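Long-range contacts in putative NADH-depentdent flavin oxidoreductase (Cupriavidus metallidurans, PDB 5OCS), which is an ene-reductase of the Old Yellow Enzyme family that binds FMN and probably works as an NAD(P)H-dependent flavin oxidoreductase: residues Ala22-Tyr27 with Ile54-Thr58; Leu86-Arg90 with Leu170-Gly174; Gln30-Ala34 with Gly72-Asn78; Met45-Gly51 with His92-Ala96. One frame throughout, in Å; residues are numbered along the deposited sequence.

All four contacts belong to one eight-stranded TIM barrel, their chemistry changing from interior to outer layer. Contact 1 is core: a loop lies against strand 52-59 beside the FMN site, a buried carboxylate taking a backbone N-H. Contact 4, also buried, fits a branched side chain among backbone carbonyls where helix 36-46 ends. Contacts 2 and 3 are partly buried and share helix 76-92; contact 2 uses leucine packing and a salt bridge near the end of that helix, contact 3 asparagines and waters at its start. Contacts 2 and 4 touch at several points, Val89 on Ala46 and Glu173 on Ala96 among them, whereas contacts 3 and 4 stay about 13 Å apart at their nearest atoms.

Contact 1: residues Ala22-Tyr27 with Ile54-Thr58; sequences APMCQY and IIEAT
Ala22 meets Ile54 through a shared water, which donates to both carbonyl oxygens and so bridges two acceptors that cannot bond each other. At Pro23 the two backbones come closest: its CA lies 3.2 Å from Ile54 O, a CA-H...O contact, while its ring lies alongside the Ile54 side chain, CB 3.9 Å from CG2. The compact proline ring suits this place, its carbons packing alongside the branched isoleucine. Met24 points its CB away from the strand but sets its carbonyl O 3.3 Å from Glu56 CB. Met24 O also accepts from Gln26 NE2 at 3.0 Å, the donor standing above the carbonyl plane. Cys25 rests SG on Ala57 CB at 3.9 Å; Pro23, Cys25 and Ala57 all belong to the FMN site. Gln26 N gives a nearly straight bond (168°) to Glu56 OE1 at 2.9 Å, from above the carboxylate plane. A chi1 of 69° and an extended chain beyond CG bring the Glu56 carboxylate there; its OE2 takes a weak bond from His38. This carboxylate stands almost perpendicular to the Gln26 amide, whose OE1 accepts from Trp37 NE1. The whole loop follows strand 19-21 and leans on strand 52-59, the next in the barrel; strand 96-102 flanks the latter, with Gln100 against Pro23 and Ala57, and helix 36-46 brings His41 onto Gln26.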
loop_
_atom_site.group_PDB
_atom_site.type_symbol
_atom_site.label_atom_id
_atom_site.label_comp_id
_atom_site.label_asym_id
_atom_site.label_seq_id
_atom_site.Cartn_x
_atom_site.Cartn_y
_atom_site.Cartn_z
ATOM N N ALA D 22 -14.878 0.458 -0.925
ATOM C CA ALA D 22 -15.952 0.214 0.030
ATOM C C ALA D 22 -15.422 0.373 1.444
ATOM O O ALA D 22 -14.250 0.121 1.667
ATOM C CB ALA D 22 -16.523 -1.210 -0.138
ATOM N N PRO D 23 -16.283 0.810 2.386
ATOM C CA PRO D 23 -15.841 0.910 3.775
ATOM C C PRO D 23 -15.646 -0.503 4.280
ATOM O O PRO D 23 -16.573 -1.372 4.117
ATOM C CB PRO D 23 -17.013 1.600 4.478
ATOM C CG PRO D 23 -18.207 1.272 3.627
ATOM C CD PRO D 23 -17.714 1.137 2.224
ATOM N N MET D 24 -14.449 -0.795 4.747
ATOM C CA MET D 24 -14.112 -2.133 5.131
ATOM C C MET D 24 -13.510 -2.069 6.517
ATOM O O MET D 24 -12.431 -1.526 6.678
ATOM C CB MET D 24 -13.115 -2.746 4.154
ATOM C CG MET D 24 -13.746 -3.165 2.855
ATOM S SD MET D 24 -12.536 -3.814 1.672
ATOM C CE MET D 24 -11.754 -2.321 1.110
ATOM N N CYS D 25 -14.222 -2.629 7.504
ATOM C CA CYS D 25 -13.744 -2.643 8.883
ATOM C C CYS D 25 -12.367 -3.262 8.982
ATOM O O CYS D 25 -12.112 -4.316 8.370
ATOM C CB CYS D 25 -14.722 -3.418 9.787
ATOM S SG CYS D 25 -16.263 -2.519 9.974
ATOM N N GLN D 26 -11.476 -2.607 9.736
ATOM C CA GLN D 26 -10.143 -3.075 9.924
ATOM C C GLN D 26 -9.912 -3.615 11.343
ATOM O O GLN D 26 -8.902 -4.282 11.555
ATOM C CB GLN D 26 -9.122 -1.943 9.633
ATOM C CG GLN D 26 -9.175 -1.425 8.220
ATOM C CD GLN D 26 -8.849 -2.527 7.250
ATOM O OE1 GLN D 26 -7.713 -3.038 7.239
ATOM N NE2 GLN D 26 -9.831 -2.958 6.480
ATOM N N TYR D 27 -10.800 -3.294 12.298
ATOM C CA TYR D 27 -10.666 -3.819 13.683
ATOM C C TYR D 27 -9.271 -3.558 14.241
ATOM O O TYR D 27 -8.709 -4.394 14.916
ATOM C CB TYR D 27 -10.983 -5.343 13.718
ATOM C CG TYR D 27 -12.221 -5.704 12.951
ATOM C CD1 TYR D 27 -13.478 -5.592 13.546
ATOM C CD2 TYR D 27 -12.145 -6.183 11.636
ATOM C CE1 TYR D 27 -14.646 -5.886 12.827
ATOM C CE2 TYR D 27 -13.300 -6.500 10.917
ATOM C CZ TYR D 27 -14.544 -6.351 11.538
ATOM O OH TYR D 27 -15.696 -6.645 10.852
ATOM N N ILE D 54 -14.148 5.416 0.871
ATOM C CA ILE D 54 -15.063 5.512 1.982
ATOM C C ILE D 54 -14.400 4.809 3.140
ATOM O O ILE D 54 -14.220 3.586 3.065
ATOM C CB ILE D 54 -16.417 4.816 1.705
ATOM C CG1 ILE D 54 -16.994 5.283 0.368
ATOM C CG2 ILE D 54 -17.393 5.124 2.839
ATOM C CD1 ILE D 54 -18.292 4.602 -0.056
ATOM N N ILE D 55 -14.047 5.585 4.176
ATOM C CA ILE D 55 -13.424 5.062 5.364
ATOM C C ILE D 55 -14.410 4.114 6.070
ATOM O O ILE D 55 -15.628 4.354 6.036
ATOM C CB ILE D 55 -12.932 6.205 6.293
ATOM C CG1 ILE D 55 -11.718 6.927 5.673
ATOM C CG2 ILE D 55 -12.514 5.698 7.677
ATOM C CD1 ILE D 55 -11.457 8.306 6.235
ATOM N N GLU D 56 -13.862 3.075 6.701
ATOM C CA GLU D 56 -14.614 2.060 7.395
ATOM C C GLU D 56 -15.636 2.611 8.395
ATOM O O GLU D 56 -15.530 3.737 8.881
ATOM C CB GLU D 56 -13.679 1.149 8.190
ATOM C CG GLU D 56 -13.005 1.811 9.371
ATOM C CD GLU D 56 -11.861 0.971 9.927
ATOM O OE1 GLU D 56 -12.126 0.029 10.715
ATOM O OE2 GLU D 56 -10.705 1.262 9.564
ATOM N N ALA D 57 -16.555 1.743 8.765
ATOM C CA ALA D 57 -17.534 2.034 9.806
ATOM C C ALA D 57 -16.889 2.671 11.022
ATOM O O ALA D 57 -16.055 2.051 11.740
ATOM C CB ALA D 57 -18.279 0.753 10.216
ATOM N N THR D 58 -17.250 3.925 11.257
ATOM C CA THR D 58 -16.677 4.698 12.304
ATOM C C THR D 58 -17.736 4.970 13.373
ATOM O O THR D 58 -18.745 5.622 13.104
ATOM C CB THR D 58 -16.122 5.998 11.709
ATOM O OG1 THR D 58 -15.037 5.648 10.829
ATOM C CG2 THR D 58 -15.595 6.929 12.804
HETATM O O HOH W 1 -12.373 1.495 3.202
HETATM O O HOH W 2 -17.771 -0.695 7.125
HETATM O O HOH W 3 -13.436 -2.417 12.795
#

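Contact 2: residues Leu86-Arg90 with Leu170-Gly174; sequences LGAVR and LGIEG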
loop_
_atom_site.group_PDB
_atom_site.type_symbol
_atom_site.label_atom_id
_atom_site.label_comp_id
_atom_site.label_asym_id
_atom_site.label_seq_id
_atom_site.Cartn_x
_atom_site.Cartn_y
_atom_site.Cartn_z
ATOM N N LEU D 86 -5.332 11.299 7.742
ATOM C CA LEU D 86 -5.822 12.121 6.622
ATOM C C LEU D 86 -4.774 13.095 6.100
ATOM O O LEU D 86 -4.706 13.355 4.924
ATOM C CB LEU D 86 -7.074 12.929 7.029
ATOM C CG LEU D 86 -8.295 12.090 7.313
ATOM C CD1 LEU D 86 -9.342 12.911 8.067
ATOM C CD2 LEU D 86 -8.879 11.539 6.006
ATOM N N GLY D 87 -3.949 13.650 6.980
ATOM C CA GLY D 87 -2.960 14.625 6.529
ATOM C C GLY D 87 -1.926 14.012 5.582
ATOM O O GLY D 87 -1.481 14.652 4.602
ATOM N N ALA D 88 -1.577 12.763 5.846
ATOM C CA ALA D 88 -0.681 11.999 4.982
ATOM C C ALA D 88 -1.362 11.722 3.642
ATOM O O ALA D 88 -0.781 11.848 2.558
ATOM C CB ALA D 88 -0.357 10.702 5.626
ATOM N N VAL D 89 -2.612 11.310 3.713
ATOM C CA VAL D 89 -3.384 11.156 2.480
ATOM C C VAL D 89 -3.376 12.425 1.643
ATOM O O VAL D 89 -3.092 12.385 0.429
ATOM C CB VAL D 89 -4.806 10.654 2.731
ATOM C CG1 VAL D 89 -5.696 10.777 1.486
ATOM C CG2 VAL D 89 -4.773 9.220 3.245
ATOM N N ARG D 90 -3.713 13.554 2.253
ATOM C CA ARG D 90 -3.731 14.815 1.531
ATOM C C ARG D 90 -2.401 15.278 0.933
ATOM O O ARG D 90 -2.379 15.940 -0.124
ATOM C CB ARG D 90 -4.327 15.941 2.382
ATOM C CG ARG D 90 -5.722 15.710 2.949
ATOM C CD ARG D 90 -6.748 15.187 1.981
ATOM N NE ARG D 90 -8.112 15.226 2.571
ATOM C CZ ARG D 90 -9.212 14.944 1.866
ATOM N NH1 ARG D 90 -9.118 14.515 0.606
ATOM N NH2 ARG D 90 -10.409 15.070 2.428
ATOM N N LEU D 170 -12.267 17.747 10.174
ATOM C CA LEU D 170 -11.147 17.008 9.597
ATOM C C LEU D 170 -11.003 17.198 8.105
ATOM O O LEU D 170 -10.029 16.722 7.515
ATOM C CB LEU D 170 -11.311 15.500 9.923
ATOM C CG LEU D 170 -11.080 15.078 11.373
ATOM C CD1 LEU D 170 -11.292 13.577 11.608
ATOM C CD2 LEU D 170 -9.681 15.416 11.807
ATOM N N GLY D 171 -11.963 17.860 7.466
ATOM C CA GLY D 171 -11.910 18.038 6.041
ATOM C C GLY D 171 -12.388 16.794 5.301
ATOM O O GLY D 171 -12.203 16.699 4.090
ATOM N N ILE D 172 -13.095 15.873 5.970
ATOM C CA ILE D 172 -13.706 14.739 5.246
ATOM C C ILE D 172 -14.798 15.320 4.324
ATOM O O ILE D 172 -15.516 16.262 4.704
ATOM C CB ILE D 172 -14.219 13.706 6.239
ATOM C CG1 ILE D 172 -13.040 13.132 7.002
ATOM C CG2 ILE D 172 -14.982 12.620 5.543
ATOM C CD1 ILE D 172 -13.349 12.166 8.106
ATOM N N GLU D 173 -14.928 14.745 3.138
ATOM C CA GLU D 173 -15.667 15.373 2.041
ATOM C C GLU D 173 -17.088 14.867 1.874
ATOM O O GLU D 173 -17.841 15.383 1.037
ATOM C CB GLU D 173 -14.892 15.177 0.770
ATOM C CG GLU D 173 -13.612 16.009 0.761
ATOM C CD GLU D 173 -12.604 15.537 -0.263
ATOM O OE1 GLU D 173 -11.928 14.529 -0.009
ATOM O OE2 GLU D 173 -12.559 16.144 -1.371
ATOM N N GLY D 174 -17.472 13.874 2.667
ATOM C CA GLY D 174 -18.784 13.301 2.566
ATOM C C GLY D 174 -19.037 12.292 3.665
ATOM O O GLY D 174 -18.099 11.774 4.285
HETATM O O HOH W 4 -8.717 16.619 4.971
#
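Leu86 rests its CD1 methyl on two side chains of the loop, 3.7 Å from Leu170 CB and 3.9 Å from Ile172 CG1, crossing both at about a right angle. A leucine suits the spot because a single branch can touch both. One helical turn further on, Arg90 faces the same loop. A bend at chi2 (-47°) swings the long chain round before it straightens, carrying the guanidinium to Glu173. Arg90 NH1 and NH2 meet the carboxylate end-on, both taking Glu173 OE1 at 2.9 Å. OE1 lies close to the guanidinium plane, whereas both nitrogens approach it from the same face of the carboxylate, whose plane is turned 66° away. Helix 150-169 ends here in a Schellman motif, with Gly171 at positive phi, and the chain then enters barrel strand 175-179. This is the outer layer of the TIM barrel, where helix 76-92 packs beside the loop leading into a strand. Gly171 O receives a weak bond from Arg90 NH2 at 2.9 Å, and a water links Arg90 NE with Leu170 O. Glu173 OE1 also accepts from Val97 N of strand 96-102.

Contact 3: residues Gln30-Ala34 with Gly72-Asn78; sequences QEGNA and GLYNDAN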
loop_
_atom_site.group_PDB
_atom_site.type_symbol
_atom_site.label_atom_id
_atom_site.label_comp_id
_atom_site.label_asym_id
_atom_site.label_seq_id
_atom_site.Cartn_x
_atom_site.Cartn_y
_atom_site.Cartn_z
ATOM N N GLN D 30 -7.547 1.632 18.645
ATOM C CA GLN D 30 -7.351 1.493 20.117
ATOM C C GLN D 30 -8.191 2.549 20.773
ATOM O O GLN D 30 -7.905 3.722 20.627
ATOM C CB GLN D 30 -5.899 1.711 20.519
ATOM C CG GLN D 30 -4.985 0.578 20.125
ATOM C CD GLN D 30 -3.495 0.950 20.089
ATOM O OE1 GLN D 30 -3.105 2.132 20.038
ATOM N NE2 GLN D 30 -2.649 -0.080 20.078
ATOM N N GLU D 31 -9.243 2.139 21.484
ATOM C CA GLU D 31 -10.197 3.060 22.067
ATOM C C GLU D 31 -10.701 4.100 21.024
ATOM O O GLU D 31 -10.844 5.311 21.311
ATOM C CB GLU D 31 -9.605 3.721 23.306
ATOM C CG GLU D 31 -9.136 2.702 24.351
ATOM C CD GLU D 31 -10.270 1.958 25.082
ATOM O OE1 GLU D 31 -11.485 2.100 24.764
ATOM O OE2 GLU D 31 -9.942 1.200 26.027
ATOM N N GLY D 32 -10.922 3.591 19.812
ATOM C CA GLY D 32 -11.500 4.357 18.701
ATOM C C GLY D 32 -10.410 5.053 17.900
ATOM O O GLY D 32 -10.662 5.541 16.812
ATOM N N ASN D 33 -9.196 5.112 18.435
ATOM C CA ASN D 33 -8.117 5.815 17.776
ATOM C C ASN D 33 -7.457 5.049 16.632
ATOM O O ASN D 33 -6.991 3.917 16.803
ATOM C CB ASN D 33 -7.007 6.168 18.789
ATOM C CG ASN D 33 -7.488 7.057 19.899
ATOM O OD1 ASN D 33 -8.224 7.994 19.694
ATOM N ND2 ASN D 33 -7.048 6.763 21.090
ATOM N N ALA D 34 -7.364 5.703 15.487
ATOM C CA ALA D 34 -6.598 5.179 14.386
ATOM C C ALA D 34 -5.168 4.939 14.815
ATOM O O ALA D 34 -4.619 5.664 15.656
ATOM C CB ALA D 34 -6.638 6.124 13.188
ATOM N N GLY D 72 -13.305 4.863 15.740
ATOM C CA GLY D 72 -14.289 5.740 16.325
ATOM C C GLY D 72 -14.026 7.196 15.996
ATOM O O GLY D 72 -12.917 7.576 15.610
ATOM N N LEU D 73 -15.057 8.008 16.138
ATOM C CA LEU D 73 -14.913 9.454 16.066
ATOM C C LEU D 73 -15.773 10.131 17.114
ATOM O O LEU D 73 -16.694 10.921 16.793
ATOM C CB LEU D 73 -15.253 9.919 14.657
ATOM C CG LEU D 73 -14.814 11.329 14.312
ATOM C CD1 LEU D 73 -13.335 11.567 14.641
ATOM C CD2 LEU D 73 -15.127 11.621 12.853
ATOM N N TYR D 74 -15.493 9.778 18.359
ATOM C CA TYR D 74 -16.378 10.119 19.462
ATOM C C TYR D 74 -15.699 10.906 20.570
ATOM O O TYR D 74 -16.311 11.188 21.618
ATOM C CB TYR D 74 -17.143 8.868 19.964
ATOM C CG TYR D 74 -16.303 7.639 20.327
ATOM C CD1 TYR D 74 -15.429 7.639 21.416
ATOM C CD2 TYR D 74 -16.401 6.463 19.598
ATOM C CE1 TYR D 74 -14.681 6.502 21.757
ATOM C CE2 TYR D 74 -15.680 5.309 19.935
ATOM C CZ TYR D 74 -14.820 5.326 21.017
ATOM O OH TYR D 74 -14.098 4.196 21.323
ATOM N N ASN D 75 -14.454 11.325 20.323
ATOM C CA ASN D 75 -13.741 12.182 21.261
ATOM C C ASN D 75 -12.598 12.876 20.547
ATOM O O ASN D 75 -12.275 12.529 19.405
ATOM C CB ASN D 75 -13.278 11.409 22.495
ATOM C CG ASN D 75 -12.248 10.367 22.206
ATOM O OD1 ASN D 75 -11.395 10.535 21.356
ATOM N ND2 ASN D 75 -12.302 9.266 22.949
ATOM N N ASP D 76 -11.970 13.828 21.207
ATOM C CA ASP D 76 -10.873 14.574 20.599
ATOM C C ASP D 76 -9.694 13.686 20.162
ATOM O O ASP D 76 -9.064 13.951 19.133
ATOM C CB ASP D 76 -10.341 15.627 21.600
ATOM C CG ASP D 76 -11.280 16.792 21.791
ATOM O OD1 ASP D 76 -12.347 16.885 21.166
ATOM O OD2 ASP D 76 -10.955 17.643 22.625
ATOM N N ALA D 77 -9.365 12.657 20.942
ATOM C CA ALA D 77 -8.225 11.803 20.621
ATOM C C ALA D 77 -8.524 11.068 19.329
ATOM O O ALA D 77 -7.678 10.966 18.452
ATOM C CB ALA D 77 -7.958 10.821 21.728
ATOM N N ASN D 78 -9.738 10.532 19.225
ATOM C CA ASN D 78 -10.158 9.853 17.978
ATOM C C ASN D 78 -9.955 10.785 16.787
ATOM O O ASN D 78 -9.439 10.382 15.728
ATOM C CB ASN D 78 -11.653 9.493 17.970
ATOM C CG ASN D 78 -12.062 8.363 18.876
ATOM O OD1 ASN D 78 -13.282 8.092 18.919
ATOM N ND2 ASN D 78 -11.130 7.663 19.557
HETATM O O HOH W 5 -13.243 3.997 23.797
HETATM O O HOH W 6 -10.405 7.105 23.238
HETATM O O HOH W 7 -9.541 7.705 15.132
#
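Gly72 N donates to Gly32 O at 2.9 Å, in the carbonyl plane and on a lone pair, where the two backbones run 3.9 Å apart between CA atoms. Two glycines suit so close an approach; Gly32 also has the positive phi of the type I' turn from Gln30 to Asn33. Tyr74 brings OH to 3.4 Å from Glu31 C, and a water joins that hydroxyl to Glu31 OE1. The amide oxygen of Asn78 sits over the centre of one face of the tyrosine ring. Asn75 is the N-cap of helix 76-92, accepting from Asn78 N with OD1, while its ND2 reaches Glu31 O through another water. Asn33 OD1 lies against Ala77, 3.5 Å from its CB, and the small residue allows the approach. Asn78 then spends both amide hydrogens across the contact. Asn78 ND2 donates to Glu31 O at 2.9 Å, on a lone pair, and to Asn33 OD1 at 2.9 Å, which it meets from above the carbonyl plane. Its OD1 accepts from Tyr74 N in a nearly straight bond (171°). With donors and acceptor all engaged, the Asn78 amide cannot flip without losing these bonds, and its fixed rotation ties the turn to the first turn of the helix.

Contact 4: residues Met45-Gly51 with His92-Ala96; sequences MALSGAG and HSPIA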
loop_
_atom_site.group_PDB
_atom_site.type_symbol
_atom_site.label_atom_id
_atom_site.label_comp_id
_atom_site.label_asym_id
_atom_site.label_seq_id
_atom_site.Cartn_x
_atom_site.Cartn_y
_atom_site.Cartn_z
ATOM N N MET D 45 -5.022 2.605 -0.059
ATOM C CA MET D 45 -6.311 2.775 -0.697
ATOM C C MET D 45 -6.387 4.119 -1.433
ATOM O O MET D 45 -6.856 4.182 -2.577
ATOM C CB MET D 45 -7.432 2.665 0.343
ATOM C CG MET D 45 -7.655 1.304 0.960
ATOM S SD MET D 45 -7.988 -0.081 -0.153
ATOM C CE MET D 45 -6.399 -0.769 -0.421
ATOM N N ALA D 46 -5.890 5.187 -0.786
ATOM C CA ALA D 46 -5.958 6.527 -1.328
ATOM C C ALA D 46 -5.087 6.717 -2.574
ATOM O O ALA D 46 -5.343 7.671 -3.327
ATOM C CB ALA D 46 -5.596 7.570 -0.264
ATOM N N LEU D 47 -4.083 5.857 -2.775
ATOM C CA LEU D 47 -3.181 5.913 -3.923
ATOM C C LEU D 47 -3.519 4.956 -5.052
ATOM O O LEU D 47 -2.749 4.809 -6.012
ATOM C CB LEU D 47 -1.750 5.674 -3.412
ATOM C CG LEU D 47 -1.329 6.827 -2.458
ATOM C CD1 LEU D 47 0.006 6.532 -1.781
ATOM C CD2 LEU D 47 -1.266 8.197 -3.089
ATOM N N SER D 48 -4.700 4.347 -4.975
ATOM C CA SER D 48 -5.138 3.329 -5.895
ATOM C C SER D 48 -5.660 3.801 -7.239
ATOM O O SER D 48 -5.879 2.963 -8.103
ATOM C CB SER D 48 -6.233 2.509 -5.260
ATOM O OG SER D 48 -7.382 3.312 -5.077
ATOM N N GLY D 49 -5.893 5.106 -7.372
ATOM C CA GLY D 49 -6.533 5.673 -8.540
ATOM C C GLY D 49 -8.029 5.556 -8.607
ATOM O O GLY D 49 -8.646 5.979 -9.599
ATOM N N ALA D 50 -8.661 5.004 -7.572
ATOM C CA ALA D 50 -10.130 5.021 -7.503
ATOM C C ALA D 50 -10.589 6.475 -7.365
ATOM O O ALA D 50 -9.848 7.364 -6.896
ATOM C CB ALA D 50 -10.597 4.218 -6.281
ATOM N N GLY D 51 -11.851 6.711 -7.693
ATOM C CA GLY D 51 -12.431 8.012 -7.531
ATOM C C GLY D 51 -12.793 8.422 -6.124
ATOM O O GLY D 51 -12.676 9.607 -5.754
ATOM N N HIS D 92 -0.425 13.361 -0.556
ATOM C CA HIS D 92 -0.032 12.436 -1.632
ATOM C C HIS D 92 -1.092 12.087 -2.660
ATOM O O HIS D 92 -0.728 11.648 -3.737
ATOM C CB HIS D 92 0.527 11.159 -1.015
ATOM C CG HIS D 92 1.763 11.413 -0.241
ATOM N ND1 HIS D 92 2.921 11.831 -0.859
ATOM C CD2 HIS D 92 2.014 11.404 1.083
ATOM C CE1 HIS D 92 3.835 12.056 0.067
ATOM N NE2 HIS D 92 3.307 11.798 1.252
ATOM N N SER D 93 -2.363 12.308 -2.356
ATOM C CA SER D 93 -3.442 11.815 -3.204
ATOM C C SER D 93 -4.490 12.853 -3.557
ATOM O O SER D 93 -4.848 13.675 -2.734
ATOM C CB SER D 93 -4.128 10.651 -2.521
ATOM O OG SER D 93 -5.309 10.267 -3.213
ATOM N N PRO D 94 -5.063 12.764 -4.768
ATOM C CA PRO D 94 -6.203 13.633 -5.109
ATOM C C PRO D 94 -7.574 12.986 -4.828
ATOM O O PRO D 94 -8.573 13.605 -5.088
ATOM C CB PRO D 94 -6.065 13.781 -6.628
ATOM C CG PRO D 94 -5.525 12.481 -7.048
ATOM C CD PRO D 94 -4.637 11.958 -5.932
ATOM N N ILE D 95 -7.611 11.782 -4.279
ATOM C CA ILE D 95 -8.852 11.061 -4.104
ATOM C C ILE D 95 -9.834 11.801 -3.192
ATOM O O ILE D 95 -9.457 12.572 -2.303
ATOM C CB ILE D 95 -8.585 9.626 -3.555
ATOM C CG1 ILE D 95 -9.738 8.679 -3.910
ATOM C CG2 ILE D 95 -8.285 9.670 -2.048
ATOM C CD1 ILE D 95 -9.422 7.221 -3.714
ATOM N N ALA D 96 -11.112 11.568 -3.419
ATOM C CA ALA D 96 -12.150 12.076 -2.529
ATOM C C ALA D 96 -12.253 11.154 -1.339
ATOM O O ALA D 96 -12.326 9.951 -1.519
ATOM C CB ALA D 96 -13.505 12.088 -3.261
#
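Ser93 OG donates to Ala46 O across the contact at only 2.6 Å, coming from above the carbonyl plane, and at the same time accepts from Ile95 N at 3.0 Å, closing an ST turn. The hydroxyl is brought there by chi1 171°, which sets OG opposite the backbone N. Serine suits this position because a single small group both donates and accepts. Ile95 packs next to it. Its two branches part: CG2 lies 3.9 Å from Ala46 CB, while the extended CG1-CD1 arm reaches the end of the other segment, Ile95 CD1 lying 3.2 Å from Ala50 O. The small alanines let this branched chain come close to the backbone. Leu47, the first residue beyond the helix, lays CD2 against the backbone of His92, 3.6 Å from its O. Directly after Leu47, Ser48 makes a second ST turn, donating to Met45 O and accepting from Ala50 N. A weak bond, Ala96 N to Gly51 O at 3.4 Å, opens the parallel pairing of strands 52-59 and 96-102. The contact thus joins the exit of helix 36-46 to the turn after helix 76-92, with Leu53 of strand 52-59 packed on Met45 and Ile95, and His92 NE2 bonds Asp36 of the second subunit.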